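Long-range contacts in methyl-accepting chemotaxis sensory transducer (Anaeromyxobacter dehalogenans, PDB 4K08), which probably senses small extracellular ligands through a periplasmic PAS-like Cache domain and passes the signal on to the chemotaxis machinery of the cell: residues K10-V15 and I124-Q129; G20-Q25 and E45-L50; N88-F93 and G106-L111. All blocks are in the same frame, centred on the assembly; numbering follows the deposited sequence.

Contact 1 (K10-V15 and I124-Q129); sequences KVRALV and ISFVTQ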
# COMPACT_ATOMS: atom_id res chain seq x y z
N LYS A 10 -7.90 -5.84 -11.28
CA LYS A 10 -8.60 -4.68 -10.75
C LYS A 10 -7.85 -4.04 -9.58
O LYS A 10 -7.82 -2.83 -9.46
CB LYS A 10 -10.03 -5.01 -10.32
CG LYS A 10 -10.75 -3.77 -9.79
CD LYS A 10 -12.23 -3.86 -9.94
CE LYS A 10 -12.91 -2.59 -9.46
NZ LYS A 10 -14.38 -2.85 -9.32
N VAL A 11 -7.27 -4.86 -8.70
CA VAL A 11 -6.43 -4.36 -7.61
C VAL A 11 -5.22 -3.62 -8.21
O VAL A 11 -4.91 -2.49 -7.82
CB VAL A 11 -5.99 -5.51 -6.69
CG1 VAL A 11 -4.88 -5.07 -5.74
CG2 VAL A 11 -7.20 -6.04 -5.88
N ARG A 12 -4.59 -4.25 -9.20
CA ARG A 12 -3.45 -3.65 -9.84
C ARG A 12 -3.88 -2.32 -10.40
O ARG A 12 -3.17 -1.34 -10.26
CB ARG A 12 -2.88 -4.54 -10.98
CG ARG A 12 -1.68 -3.90 -11.73
CD ARG A 12 -1.23 -4.76 -12.97
NE ARG A 12 -1.74 -6.13 -12.85
CZ ARG A 12 -2.36 -6.83 -13.82
NH1 ARG A 12 -2.55 -6.31 -15.04
NH2 ARG A 12 -2.79 -8.07 -13.56
N ALA A 13 -5.05 -2.29 -11.02
CA ALA A 13 -5.53 -1.06 -11.63
C ALA A 13 -5.86 0.04 -10.60
O ALA A 13 -5.66 1.24 -10.87
CB ALA A 13 -6.75 -1.35 -12.49
N LEU A 14 -6.38 -0.34 -9.43
CA LEU A 14 -6.68 0.67 -8.39
C LEU A 14 -5.38 1.16 -7.74
O LEU A 14 -5.26 2.34 -7.36
CB LEU A 14 -7.66 0.12 -7.33
CG LEU A 14 -9.18 0.30 -7.63
CD1 LEU A 14 -9.64 1.75 -7.30
CD2 LEU A 14 -9.55 -0.03 -9.09
N VAL A 15 -4.40 0.27 -7.62
CA VAL A 15 -3.15 0.67 -7.04
C VAL A 15 -2.45 1.60 -8.02
O VAL A 15 -1.78 2.55 -7.61
CB VAL A 15 -2.25 -0.53 -6.68
CG1 VAL A 15 -0.84 -0.06 -6.42
CG2 VAL A 15 -2.84 -1.29 -5.47
N ILE A 124 -3.92 -11.09 -1.41
CA ILE A 124 -2.99 -10.88 -2.50
C ILE A 124 -2.96 -9.38 -2.81
O ILE A 124 -3.99 -8.80 -3.20
CB ILE A 124 -3.38 -11.69 -3.78
CG1 ILE A 124 -3.42 -13.21 -3.49
CG2 ILE A 124 -2.39 -11.40 -4.89
CD1 ILE A 124 -3.92 -14.06 -4.66
N SER A 125 -1.81 -8.73 -2.61
CA SER A 125 -1.73 -7.28 -2.80
C SER A 125 -0.81 -6.90 -3.94
O SER A 125 0.22 -7.57 -4.19
CB SER A 125 -1.27 -6.61 -1.51
OG SER A 125 -2.28 -6.69 -0.51
N PHE A 126 -1.19 -5.86 -4.67
CA PHE A 126 -0.25 -5.19 -5.56
C PHE A 126 0.40 -3.99 -4.85
O PHE A 126 -0.31 -3.11 -4.32
CB PHE A 126 -0.92 -4.73 -6.85
CG PHE A 126 0.06 -4.42 -7.96
CD1 PHE A 126 0.70 -5.45 -8.65
CD2 PHE A 126 0.37 -3.10 -8.28
CE1 PHE A 126 1.61 -5.18 -9.68
CE2 PHE A 126 1.28 -2.81 -9.31
CZ PHE A 126 1.91 -3.85 -10.00
N VAL A 127 1.74 -3.97 -4.84
CA VAL A 127 2.49 -2.85 -4.29
C VAL A 127 3.31 -2.13 -5.35
O VAL A 127 3.82 -2.72 -6.30
CB VAL A 127 3.44 -3.26 -3.17
CG1 VAL A 127 2.63 -3.69 -1.93
CG2 VAL A 127 4.47 -4.37 -3.66
N THR A 128 3.41 -0.82 -5.18
CA THR A 128 4.17 0.00 -6.11
C THR A 128 4.97 1.02 -5.31
O THR A 128 4.80 1.13 -4.11
CB THR A 128 3.24 0.66 -7.13
OG1 THR A 128 4.04 1.22 -8.18
CG2 THR A 128 2.39 1.73 -6.45
N GLN A 129 5.87 1.76 -5.95
CA GLN A 129 6.70 2.69 -5.19
C GLN A 129 6.57 4.08 -5.75
O GLN A 129 6.24 4.27 -6.93
CB GLN A 129 8.19 2.27 -5.22
CG GLN A 129 8.79 2.44 -6.59
CD GLN A 129 10.24 1.99 -6.68
OE1 GLN A 129 10.93 1.76 -5.66
NE2 GLN A 129 10.72 1.86 -7.92
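The side chain of Phe126 swings out from its strand with CG anti to the backbone N (chi1 -163°), and Arg12 leaves its helix with CG likewise opposite N, which brings the Arg12 methylene directly over the aromatic ring. Arg12 CG lies 3.8 Å from the centroid of the Phe126 ring and only 5° off its normal, a nearly ideal CH-pi contact. Beyond CG the arginine bends at chi3, and its guanidinium plane stands steeply to the ring; the aliphatic CG, not the guanidinium, makes the CH-pi contact. Val15 approaches from another side: its CG1 meets the ring edge in plane, 3.8 Å from Phe126 CD2. The same methyl also touches the methyl CG2 of Thr128 at 3.7 Å, while Val15 CG2 rests against the backbone, 3.3 Å from Phe126 O. One turn earlier, Val11 CG1 packs on Phe126 CB at 4.1 Å, sliding past it.

Helix 5-30 thus lies on one face of the antiparallel sheet of this PAS-like sensor domain; the axis of 10-15 passes 7.9 Å from that of 124-129, their N-to-C directions 30° apart. Phe107 of the neighbouring strand meets the Phe126 ring edge-to-face, and Val11 and Val15 also reach strand 135-142. Ser125 and Val127 point to the other face, where Val127 packs on helix 92-103.

With an alanine here instead of Phe126, the methylene of Arg12 is likely to lose the face it covers and Val15 CG1 its partner at the ring edge. No hydrogen bond or salt bridge joins 10-15 to 124-129; between these segments the contact rests on apolar burial, with an arginine methylene over the ring face and a valine methyl at its edge.

Contact 2 (G20-Q25 and E45-L50); sequences GLVEHQ and EALRAL. With ZN (zinc ion), chain B.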
# COMPACT_ATOMS: atom_id res chain seq x y z
N GLY A 20 -0.82 7.18 -9.48
CA GLY A 20 -1.09 8.41 -10.20
C GLY A 20 -1.35 9.62 -9.30
O GLY A 20 -0.82 10.72 -9.52
N LEU A 21 -2.20 9.42 -8.30
CA LEU A 21 -2.50 10.44 -7.30
C LEU A 21 -1.24 10.87 -6.56
O LEU A 21 -0.99 12.07 -6.39
CB LEU A 21 -3.54 9.83 -6.36
CG LEU A 21 -3.87 10.18 -4.92
CD1 LEU A 21 -4.94 9.12 -4.48
CD2 LEU A 21 -2.72 10.19 -3.98
N VAL A 22 -0.42 9.90 -6.14
CA VAL A 22 0.84 10.23 -5.48
C VAL A 22 1.82 10.99 -6.44
O VAL A 22 2.33 12.07 -6.06
CB VAL A 22 1.50 8.98 -4.84
CG1 VAL A 22 2.92 9.33 -4.37
CG2 VAL A 22 0.63 8.45 -3.67
N GLU A 23 2.03 10.50 -7.67
CA GLU A 23 2.92 11.20 -8.61
C GLU A 23 2.44 12.61 -8.86
O GLU A 23 3.23 13.53 -8.88
CB GLU A 23 3.09 10.46 -9.95
CG GLU A 23 3.86 9.15 -9.82
CD GLU A 23 4.52 8.68 -11.12
OE1 GLU A 23 4.16 9.21 -12.20
OE2 GLU A 23 5.40 7.78 -11.06
N HIS A 24 1.12 12.79 -9.00
CA HIS A 24 0.55 14.11 -9.26
C HIS A 24 0.92 15.13 -8.19
O HIS A 24 1.27 16.27 -8.51
CB HIS A 24 -0.99 14.04 -9.36
CG HIS A 24 -1.60 15.28 -9.94
ND1 HIS A 24 -1.26 15.76 -11.19
CD2 HIS A 24 -2.50 16.16 -9.43
CE1 HIS A 24 -1.95 16.86 -11.43
NE2 HIS A 24 -2.70 17.13 -10.38
N GLN A 25 0.84 14.71 -6.92
CA GLN A 25 1.21 15.59 -5.81
C GLN A 25 2.73 15.87 -5.80
O GLN A 25 3.16 17.02 -5.62
CB GLN A 25 0.75 15.01 -4.45
CG GLN A 25 -0.76 15.00 -4.28
CD GLN A 25 -1.37 16.40 -4.52
OE1 GLN A 25 -0.86 17.42 -4.03
NE2 GLN A 25 -2.43 16.44 -5.31
N GLU A 45 -3.98 12.28 2.80
CA GLU A 45 -5.37 12.62 3.06
C GLU A 45 -6.30 11.92 2.04
O GLU A 45 -7.32 11.33 2.43
CB GLU A 45 -5.56 14.14 2.98
CG GLU A 45 -6.99 14.60 2.99
CD GLU A 45 -7.10 16.12 2.82
OE1 GLU A 45 -6.47 16.71 1.88
OE2 GLU A 45 -7.82 16.72 3.63
N ALA A 46 -5.92 11.92 0.77
CA ALA A 46 -6.71 11.24 -0.26
C ALA A 46 -6.66 9.70 -0.02
O ALA A 46 -7.69 9.04 0.02
CB ALA A 46 -6.21 11.62 -1.66
N LEU A 47 -5.47 9.15 0.19
CA LEU A 47 -5.37 7.70 0.44
C LEU A 47 -6.07 7.23 1.70
O LEU A 47 -6.61 6.13 1.74
CB LEU A 47 -3.90 7.24 0.47
CG LEU A 47 -3.22 7.43 -0.89
CD1 LEU A 47 -1.67 7.30 -0.78
CD2 LEU A 47 -3.78 6.46 -1.92
N ARG A 48 -6.04 8.05 2.73
CA ARG A 48 -6.72 7.71 3.98
C ARG A 48 -8.27 7.70 3.79
O ARG A 48 -8.99 6.87 4.39
CB ARG A 48 -6.36 8.71 5.07
CG ARG A 48 -7.00 8.41 6.42
CD ARG A 48 -6.53 9.43 7.49
NE ARG A 48 -7.27 9.21 8.72
CZ ARG A 48 -8.38 9.87 9.07
NH1 ARG A 48 -8.84 10.89 8.33
NH2 ARG A 48 -9.00 9.52 10.18
N ALA A 49 -8.76 8.59 2.95
CA ALA A 49 -10.20 8.82 2.79
C ALA A 49 -10.82 7.85 1.78
O ALA A 49 -11.98 7.50 1.91
CB ALA A 49 -10.49 10.33 2.36
N LEU A 50 -10.05 7.40 0.78
CA LEU A 50 -10.57 6.57 -0.33
C LEU A 50 -10.81 5.11 0.08
O LEU A 50 -10.03 4.52 0.85
CB LEU A 50 -9.57 6.61 -1.51
CG LEU A 50 -9.52 7.96 -2.28
CD1 LEU A 50 -8.27 8.05 -3.18
CD2 LEU A 50 -10.85 8.21 -3.10
ZN ZN B . -4.35 18.24 -10.94
O HOH W 1 -2.92 20.12 -11.59
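A single methyl group, Leu21 CD1, makes three of the four close side-chain contacts here, meeting Ala46, Leu47 and Leu50 at once. The setting is an antiparallel helical hairpin in the PAS-like Cache domain: the long helix 5-30 turns back into helix 36-49, and the two segments run at 161° to each other. Their axes come no nearer than 11.0 Å, a wide spacing that side-chain ends have to bridge.

Leu21 does most of this bridging. With CG anti to the backbone N (chi1 156°) and the chain extended beyond it, the residue reaches across to Leu50, the two meeting tip to tip with 3.7 Å between Leu21 CD1 and Leu50 CD1. Leu50 is the first residue to leave helical geometry, so the leucine closes over the very end of helix 36-49. Alongside, Leu21 CD1 touches Ala46 CB at 4.0 Å.

Deeper in the interface, Leu47 sends CD2 to within 3.9 Å of Leu21 CD1 and turns its other branch to Val22, whose side chain it crosses at about a right angle. Both Leu47 and Val22 are buried: Val22 also packs on Tyr130 and Trp133, and Leu47 on Phe58 and Met69, which ties the hairpin to the sheet side of the domain. Every contact across the pair is apolar.

One turn along from Leu21, on the exposed surface and apart from this packing, His24 NE2 binds a zinc ion at 2.1 Å, and a water oxygen lies 2.5 Å from the same zinc.

Contact 3 (N88-F93 and G106-L111); sequences NGKLLF and GFVDYL. With ACT (acetate ion), chain C.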
# COMPACT_ATOMS: atom_id res chain seq x y z
N ASN A 88 1.96 -17.04 9.42
CA ASN A 88 2.83 -18.07 8.85
C ASN A 88 4.30 -17.62 8.86
O ASN A 88 5.15 -18.22 8.20
CB ASN A 88 2.42 -18.51 7.44
CG ASN A 88 3.16 -19.79 7.00
OD1 ASN A 88 3.42 -20.68 7.80
ND2 ASN A 88 3.54 -19.85 5.73
N GLY A 89 4.60 -16.60 9.66
CA GLY A 89 5.97 -16.14 9.80
C GLY A 89 6.49 -15.23 8.68
O GLY A 89 7.67 -14.84 8.70
N LYS A 90 5.64 -14.87 7.72
CA LYS A 90 6.10 -14.10 6.58
C LYS A 90 6.37 -12.58 6.92
O LYS A 90 5.52 -11.88 7.48
CB LYS A 90 5.11 -14.26 5.45
CG LYS A 90 5.50 -13.55 4.14
CD LYS A 90 4.80 -14.30 2.96
CE LYS A 90 5.21 -13.72 1.63
NZ LYS A 90 4.46 -14.17 0.40
N LEU A 91 7.58 -12.12 6.60
CA LEU A 91 8.02 -10.75 6.87
C LEU A 91 7.43 -9.93 5.73
O LEU A 91 8.14 -9.49 4.86
CB LEU A 91 9.56 -10.69 6.89
CG LEU A 91 10.23 -11.27 8.15
CD1 LEU A 91 11.79 -11.65 7.97
CD2 LEU A 91 10.02 -10.27 9.31
N LEU A 92 6.10 -9.80 5.69
CA LEU A 92 5.42 -9.32 4.48
C LEU A 92 5.84 -7.88 4.05
O LEU A 92 5.95 -7.61 2.85
CB LEU A 92 3.89 -9.43 4.64
CG LEU A 92 3.27 -8.65 5.80
CD1 LEU A 92 2.42 -7.50 5.27
CD2 LEU A 92 2.43 -9.58 6.71
N PHE A 93 6.08 -6.98 5.00
CA PHE A 93 6.49 -5.58 4.65
C PHE A 93 7.92 -5.58 4.10
O PHE A 93 8.20 -4.93 3.09
CB PHE A 93 6.34 -4.62 5.84
CG PHE A 93 4.91 -4.39 6.23
CD1 PHE A 93 4.08 -3.59 5.44
CD2 PHE A 93 4.37 -5.02 7.35
CE1 PHE A 93 2.72 -3.40 5.77
CE2 PHE A 93 3.00 -4.84 7.71
CZ PHE A 93 2.18 -4.00 6.90
N GLY A 106 4.75 -5.14 -8.04
CA GLY A 106 4.41 -6.57 -8.15
C GLY A 106 3.41 -7.07 -7.11
O GLY A 106 3.05 -6.34 -6.18
N PHE A 107 2.96 -8.32 -7.26
CA PHE A 107 2.05 -8.94 -6.28
C PHE A 107 2.81 -9.63 -5.15
O PHE A 107 3.86 -10.23 -5.38
CB PHE A 107 1.12 -9.97 -6.96
CG PHE A 107 0.14 -9.35 -7.89
CD1 PHE A 107 -1.05 -8.78 -7.41
CD2 PHE A 107 0.41 -9.28 -9.25
CE1 PHE A 107 -1.95 -8.17 -8.28
CE2 PHE A 107 -0.49 -8.68 -10.12
CZ PHE A 107 -1.68 -8.13 -9.63
N VAL A 108 2.29 -9.53 -3.93
CA VAL A 108 2.85 -10.25 -2.79
C VAL A 108 1.64 -10.82 -2.06
O VAL A 108 0.64 -10.08 -1.85
CB VAL A 108 3.67 -9.34 -1.80
CG1 VAL A 108 4.10 -10.14 -0.55
CG2 VAL A 108 4.90 -8.72 -2.48
N ASP A 109 1.72 -12.10 -1.68
CA ASP A 109 0.64 -12.72 -0.94
C ASP A 109 1.05 -12.95 0.51
O ASP A 109 2.21 -13.12 0.81
CB ASP A 109 0.12 -13.99 -1.64
CG ASP A 109 1.20 -14.96 -1.99
OD1 ASP A 109 2.05 -15.29 -1.11
OD2 ASP A 109 1.21 -15.42 -3.15
N TYR A 110 0.08 -12.89 1.42
CA TYR A 110 0.35 -12.98 2.85
C TYR A 110 -1.01 -13.05 3.53
O TYR A 110 -2.04 -13.04 2.85
CB TYR A 110 1.13 -11.72 3.37
CG TYR A 110 0.47 -10.39 3.00
CD1 TYR A 110 0.61 -9.87 1.71
CD2 TYR A 110 -0.30 -9.67 3.93
CE1 TYR A 110 -0.00 -8.63 1.35
CE2 TYR A 110 -0.93 -8.41 3.56
CZ TYR A 110 -0.77 -7.93 2.28
OH TYR A 110 -1.35 -6.73 1.90
N LEU A 111 -1.01 -13.13 4.86
CA LEU A 111 -2.21 -13.21 5.65
C LEU A 111 -2.43 -11.88 6.37
O LEU A 111 -1.52 -11.39 7.06
CB LEU A 111 -2.08 -14.32 6.72
CG LEU A 111 -1.83 -15.74 6.19
CD1 LEU A 111 -1.14 -16.64 7.27
CD2 LEU A 111 -3.20 -16.32 5.71
C ACT C . -2.35 -4.68 4.39
O ACT C . -3.21 -3.98 5.04
OXT ACT C . -2.77 -5.56 3.60
CH3 ACT C . -0.83 -4.49 4.51
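Charge pairing joins the loop to the edge strand through Lys90, whose fully extended side chain crosses that of Asp109 at about a right angle. Lys90 NZ forms a salt bridge with Asp109 OD1 at 3.1 Å and a hydrogen bond to the backbone oxygen, Asp109 O. The C=O...N angle of that bond is 151°, with NZ tilted 19° from the carbonyl plane; its modelled length, 2.5 Å between Lys90 NZ and Asp109 O, is so short that the exact value is doubtful.

The aromatic contact comes from Leu92, in the first turn of helix 92-103. Its CG is wedged between the backbone N and the carbonyl carbon (chi1 60°), a strained setting for a helical leucine, and this directs CD1 over a face of Tyr110, 4.0 Å from the ring centroid. The same methyl covers a face of the adjacent Phe93.

Van der Waals contact is slighter at Leu111, whose CD1 touches the backbone N and CB of Asn88, 4.0 Å from the latter.

Tyr110 also meets a bound acetate. Its OH, hydrogen-bonded to Ser125 OG as well, donates to acetate OXT at 2.5 Å, in the plane of the ring, and Phe93 CZ lies 3.9 Å from the acetate CH3. Tyr57, His70 and Lys123 also bond to the ion, which probably came from the crystallisation liquor; the pocket is consistent with the small-ligand site of Cache domains.

Leu92 thus packs against a ring whose hydroxyl grips a carboxylate, while the charge of Lys90 is probably balanced by Asp109, well away from the acetate, whose own negative charge is probably offset in part by Lys123.

All three contacts lie within one PAS-like Cache domain. Contacts 1 and 2 share the long helix 5-30: contact 1 sets it on the sheet, and contact 2, with its centre 14 Å away, pairs its later turns with helix 36-49. Contact 3 uses strand 105-113, the sheet neighbour of strand 120-130 in contact 1, and joins contact 1 through the Tyr110–Ser125 hydrogen bond and the backbone pairing of Ser125 with Val108, among others. Contacts 2 and 3, centres 24 Å apart, follow each other in sequence, both between the two segments of contact 1. The sheet lies between the helical hairpin and the acetate site, so a change at the site could perhaps reach the long helix through it.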